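Local coordinates for heat shock protein, putative (Plasmodium falciparum, PDB 1Y6Z), which is the middle domain of an Hsp90-family chaperone that, as a whole, probably binds unfolded proteins and uses ATP hydrolysis to assist their folding, at residues L75-R79 and V80-D84; S122-N125 and K126-L130. All blocks are in the same frame, centred on the assembly; numbering follows the deposited sequence.

Interaction 1: L75-R79 and V80-D84; sequences LYVKR and VFIND
Tyr76 and Phe81 face each other as a non-hydrogen-bonded pair in the hairpin of strands 73-77 and 80-83. Phe81 overhangs the rim of the tyrosine ring: its CB meets Tyr76 CE2 at 3.6 Å, and its CD1 lies over one ring face, with the planes inclined at 57°. With Phe81 CG anti to the backbone N (chi1 178°), this ring swings back beside the carbonyl carbon, and CD1 reaches Leu75 O at 3.6 Å. Away from these rings Leu75 and Ile82 lie side by side, Leu75 CD2 fitting against Ile82 CB at 3.8 Å; the fit of the Ile82 tip against Val77 is doubtful. Val80 CG2 tucks against Val77 O at 3.3 Å. The type I' turn through Lys78 and Arg79 closes the tip, sealed by Val77 N to Val80 O (2.9 Å) and the reverse bond. Farther along, Ile82 N binds Leu75 O (2.8 Å) and Leu75 N binds Asn83 O. The backbone of Ile82 (phi -99°, psi -64°) is consistent with position 1 of a classic beta bulge opposite Leu75. Tyr76 OH bonds Arg74 NE, and Arg74 also makes a cation-pi contact with Phe81. Between the two strands, directional cohesion thus comes from backbone amides, whereas side chains contribute apolar fit.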
loop_
_atom_site.group_PDB
_atom_site.type_symbol
_atom_site.label_atom_id
_atom_site.label_comp_id
_atom_site.label_asym_id
_atom_site.label_seq_id
_atom_site.Cartn_x
_atom_site.Cartn_y
_atom_site.Cartn_z
ATOM N N LEU B 75 -24.542 9.156 2.603
ATOM C CA LEU B 75 -23.958 10.450 2.665
ATOM C C LEU B 75 -24.700 11.380 3.665
ATOM O O LEU B 75 -25.938 11.506 3.644
ATOM C CB LEU B 75 -23.934 11.110 1.295
ATOM C CG LEU B 75 -23.573 12.608 1.402
ATOM C CD1 LEU B 75 -22.075 12.868 1.495
ATOM C CD2 LEU B 75 -24.187 13.418 0.248
ATOM N N TYR B 76 -23.913 12.042 4.500
ATOM C CA TYR B 76 -24.395 13.063 5.410
ATOM C C TYR B 76 -23.627 14.325 4.981
ATOM O O TYR B 76 -22.473 14.250 4.510
ATOM C CB TYR B 76 -24.104 12.684 6.873
ATOM C CG TYR B 76 -24.850 11.452 7.405
ATOM C CD1 TYR B 76 -24.385 10.179 7.112
ATOM C CD2 TYR B 76 -26.038 11.568 8.172
ATOM C CE1 TYR B 76 -25.004 9.074 7.548
ATOM C CE2 TYR B 76 -26.703 10.418 8.635
ATOM C CZ TYR B 76 -26.151 9.168 8.312
ATOM O OH TYR B 76 -26.705 7.978 8.715
ATOM N N VAL B 77 -24.281 15.475 5.087
ATOM C CA VAL B 77 -23.594 16.764 4.991
ATOM C C VAL B 77 -23.922 17.440 6.316
ATOM O O VAL B 77 -25.065 17.366 6.788
ATOM C CB VAL B 77 -24.046 17.606 3.752
ATOM C CG1 VAL B 77 -23.289 18.911 3.659
ATOM C CG2 VAL B 77 -23.800 16.831 2.465
ATOM N N LYS B 78 -22.914 18.034 6.943
ATOM C CA LYS B 78 -23.063 18.691 8.249
ATOM C C LYS B 78 -23.968 17.902 9.197
ATOM O O LYS B 78 -24.789 18.475 9.930
ATOM C CB LYS B 78 -23.558 20.147 8.092
ATOM C CG LYS B 78 -22.805 21.001 7.060
ATOM C CD LYS B 78 -23.452 22.388 6.900
ATOM C CE LYS B 78 -22.496 23.395 6.246
ATOM N NZ LYS B 78 -22.877 24.819 6.616
ATOM N N ARG B 79 -23.793 16.578 9.177
ATOM C CA ARG B 79 -24.540 15.606 10.012
ATOM C C ARG B 79 -26.011 15.415 9.648
ATOM O O ARG B 79 -26.734 14.696 10.323
ATOM C CB ARG B 79 -24.346 15.879 11.508
ATOM C CG ARG B 79 -22.894 16.136 11.867
ATOM C CD ARG B 79 -22.698 16.672 13.274
ATOM N NE ARG B 79 -23.632 16.065 14.217
ATOM C CZ ARG B 79 -24.635 16.716 14.791
ATOM N NH1 ARG B 79 -25.449 16.077 15.628
ATOM N NH2 ARG B 79 -24.830 18.004 14.524
ATOM N N VAL B 80 -26.462 16.002 8.544
ATOM C CA VAL B 80 -27.800 15.632 8.081
ATOM C C VAL B 80 -27.717 14.606 6.975
ATOM O O VAL B 80 -26.953 14.763 6.025
ATOM C CB VAL B 80 -28.743 16.845 7.666
ATOM C CG1 VAL B 80 -28.743 17.929 8.736
ATOM C CG2 VAL B 80 -28.361 17.390 6.355
ATOM N N PHE B 81 -28.533 13.576 7.113
ATOM C CA PHE B 81 -28.643 12.545 6.113
ATOM C C PHE B 81 -29.185 13.099 4.799
ATOM O O PHE B 81 -30.233 13.775 4.777
ATOM C CB PHE B 81 -29.532 11.417 6.610
ATOM C CG PHE B 81 -29.729 10.318 5.598
ATOM C CD1 PHE B 81 -28.624 9.589 5.110
ATOM C CD2 PHE B 81 -31.019 10.009 5.120
ATOM C CE1 PHE B 81 -28.802 8.584 4.171
ATOM C CE2 PHE B 81 -31.202 8.999 4.204
ATOM C CZ PHE B 81 -30.098 8.274 3.718
ATOM N N ILE B 82 -28.457 12.827 3.716
ATOM C CA ILE B 82 -28.850 13.242 2.375
ATOM C C ILE B 82 -29.521 12.115 1.594
ATOM O O ILE B 82 -30.694 12.217 1.208
ATOM C CB ILE B 82 -27.673 13.823 1.592
ATOM C CG1 ILE B 82 -26.999 14.946 2.395
ATOM C CG2 ILE B 82 -28.125 14.306 0.202
ATOM C CD1 ILE B 82 -26.694 16.144 1.596
ATOM N N ASN B 83 -28.759 11.048 1.339
ATOM C CA ASN B 83 -29.288 9.842 0.734
ATOM C C ASN B 83 -28.241 8.737 0.834
ATOM O O ASN B 83 -27.076 9.028 1.169
ATOM C CB ASN B 83 -29.722 10.055 -0.741
ATOM C CG ASN B 83 -28.557 10.396 -1.664
ATOM O OD1 ASN B 83 -27.529 9.693 -1.693
ATOM N ND2 ASN B 83 -28.718 11.466 -2.439
ATOM N N ASP B 84 -28.678 7.495 0.542
ATOM C CA ASP B 84 -27.836 6.303 0.605
ATOM C C ASP B 84 -27.338 5.768 -0.761
ATOM O O ASP B 84 -27.236 4.555 -0.986
ATOM C CB ASP B 84 -28.510 5.223 1.458
ATOM C CG ASP B 84 -29.838 4.724 0.871
ATOM O OD1 ASP B 84 -30.220 5.072 -0.291
ATOM O OD2 ASP B 84 -30.488 3.926 1.599
#

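Interaction 2: S122-N125 and K126-L130; sequences SIIN and KRIVL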
loop_
_atom_site.group_PDB
_atom_site.type_symbol
_atom_site.label_atom_id
_atom_site.label_comp_id
_atom_site.label_asym_id
_atom_site.label_seq_id
_atom_site.Cartn_x
_atom_site.Cartn_y
_atom_site.Cartn_z
ATOM N N SER B 122 -14.515 13.269 -6.030
ATOM C CA SER B 122 -13.491 12.421 -6.555
ATOM C C SER B 122 -12.392 12.159 -5.500
ATOM O O SER B 122 -11.851 11.066 -5.417
ATOM C CB SER B 122 -12.902 13.112 -7.759
ATOM O OG SER B 122 -12.055 12.255 -8.475
ATOM N N ILE B 123 -12.053 13.192 -4.740
ATOM C CA ILE B 123 -11.087 13.091 -3.657
ATOM C C ILE B 123 -11.612 12.165 -2.552
ATOM O O ILE B 123 -10.898 11.286 -2.058
ATOM C CB ILE B 123 -10.835 14.481 -3.085
ATOM C CG1 ILE B 123 -9.819 15.204 -3.992
ATOM C CG2 ILE B 123 -10.401 14.404 -1.617
ATOM C CD1 ILE B 123 -9.930 16.684 -3.940
ATOM N N ILE B 124 -12.860 12.381 -2.163
ATOM C CA ILE B 124 -13.462 11.526 -1.138
ATOM C C ILE B 124 -13.484 10.060 -1.627
ATOM O O ILE B 124 -13.080 9.156 -0.877
ATOM C CB ILE B 124 -14.856 12.034 -0.665
ATOM C CG1 ILE B 124 -14.704 13.416 -0.000
ATOM C CG2 ILE B 124 -15.474 11.049 0.344
ATOM C CD1 ILE B 124 -16.014 14.121 0.298
ATOM N N ASN B 125 -13.946 9.839 -2.863
ATOM C CA ASN B 125 -13.974 8.523 -3.479
ATOM C C ASN B 125 -12.621 7.822 -3.442
ATOM O O ASN B 125 -12.523 6.647 -3.075
ATOM C CB ASN B 125 -14.463 8.609 -4.926
ATOM C CG ASN B 125 -15.937 8.998 -5.023
ATOM O OD1 ASN B 125 -16.412 9.393 -6.088
ATOM N ND2 ASN B 125 -16.654 8.933 -3.888
ATOM N N LYS B 126 -11.578 8.542 -3.855
ATOM C CA LYS B 126 -10.234 7.976 -3.856
ATOM C C LYS B 126 -9.755 7.523 -2.478
ATOM O O LYS B 126 -9.152 6.495 -2.378
ATOM C CB LYS B 126 -9.234 8.993 -4.459
ATOM C CG LYS B 126 -8.007 8.275 -5.032
ATOM C CD LYS B 126 -6.821 9.230 -5.205
ATOM C CE LYS B 126 -5.528 8.442 -5.023
ATOM N NZ LYS B 126 -4.372 9.175 -5.626
ATOM N N ARG B 127 -10.032 8.311 -1.439
ATOM C CA ARG B 127 -9.613 8.055 -0.051
ATOM C C ARG B 127 -10.381 6.822 0.448
ATOM O O ARG B 127 -9.853 5.981 1.172
ATOM C CB ARG B 127 -10.060 9.218 0.813
ATOM C CG ARG B 127 -9.051 10.252 1.423
ATOM C CD ARG B 127 -7.947 10.716 0.563
ATOM N NE ARG B 127 -7.429 12.067 0.927
ATOM C CZ ARG B 127 -6.845 12.418 2.082
ATOM N NH1 ARG B 127 -6.379 13.669 2.242
ATOM N NH2 ARG B 127 -6.705 11.552 3.086
ATOM N N ILE B 128 -11.650 6.760 0.083
ATOM C CA ILE B 128 -12.442 5.572 0.433
ATOM C C ILE B 128 -11.853 4.292 -0.154
ATOM O O ILE B 128 -11.776 3.283 0.519
ATOM C CB ILE B 128 -13.899 5.755 0.035
ATOM C CG1 ILE B 128 -14.558 6.694 1.039
ATOM C CG2 ILE B 128 -14.664 4.408 0.091
ATOM C CD1 ILE B 128 -16.010 6.951 0.762
ATOM N N VAL B 129 -11.479 4.300 -1.430
ATOM C CA VAL B 129 -10.968 3.088 -2.072
ATOM C C VAL B 129 -9.666 2.662 -1.416
ATOM O O VAL B 129 -9.438 1.481 -1.120
ATOM C CB VAL B 129 -10.794 3.310 -3.590
ATOM C CG1 VAL B 129 -10.154 2.091 -4.278
ATOM C CG2 VAL B 129 -12.122 3.679 -4.182
ATOM N N LEU B 130 -8.777 3.617 -1.198
ATOM C CA LEU B 130 -7.570 3.311 -0.490
ATOM C C LEU B 130 -7.765 2.763 0.959
ATOM O O LEU B 130 -7.069 1.809 1.325
ATOM C CB LEU B 130 -6.555 4.453 -0.620
ATOM C CG LEU B 130 -6.269 4.706 -2.142
ATOM C CD1 LEU B 130 -5.229 5.838 -2.410
ATOM C CD2 LEU B 130 -5.938 3.428 -3.033
#
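The first turns of helix 121-141, which packs on the mixed beta sheet of the Hsp90 middle domain, are held by a regular i to i+4 ladder. Lys126 N bonds Ser122 O (3.0 Å), Arg127 N bonds Ile123 O, and Ile128 N meets Ile124 O at 3.0 Å, nearly along the C=O axis. On the buried side Ile124 and Ile128 follow each other one turn apart; Ile124 CG2 approaches Ile128 CD1 at 4.2 Å. Ile128 CG1 stands anti to its carbonyl carbon (chi1 -76°), which turns it back toward the preceding turn, 3.5 Å from Ile124 O. The two isoleucines together rest on Val101 of strand 98-103, with Phe47 and Leu51 of strand 47-53 completing the bed. Arg127 leaves by another side: CB passes Ile124 O at 3.5 Å, then the chain bends at chi2 (41°) and carries NE to a salt bridge with Glu195 of the second subunit, against which Ile123 also packs. This part of the helix therefore packs on the sheet on one side and meets the second subunit of the assembly on another. One turn beyond Asn125, whose side chain meets Phe86 and Ile90, the Val129 methyl CG2 leans over Asn125 O at 3.2 Å.

Interactions 1 and 2 lie on the same side of the chain's centre, their own centres about 17 Å apart and their nearest atoms about 6 Å apart, so they do not touch. Strand 98-103 mediates between them. Tyr76 of interaction 1 shares backbone hydrogen bonds with Val101 and Ser103 and lays its side chain on Ile100 and Asp102, whereas Ile124 of interaction 2 packs on Val101 and Ser103. The hairpin supplies the last two strands of the five-stranded sheet, 80-83 at its edge, and the helix covers strands 98-103 and 47-53 nearer the middle. Only interaction 2 reaches the second subunit, through Ile123 and Arg127. In Hsp90 proteins ATP binds in the separate N-terminal domain, which this fragment lacks.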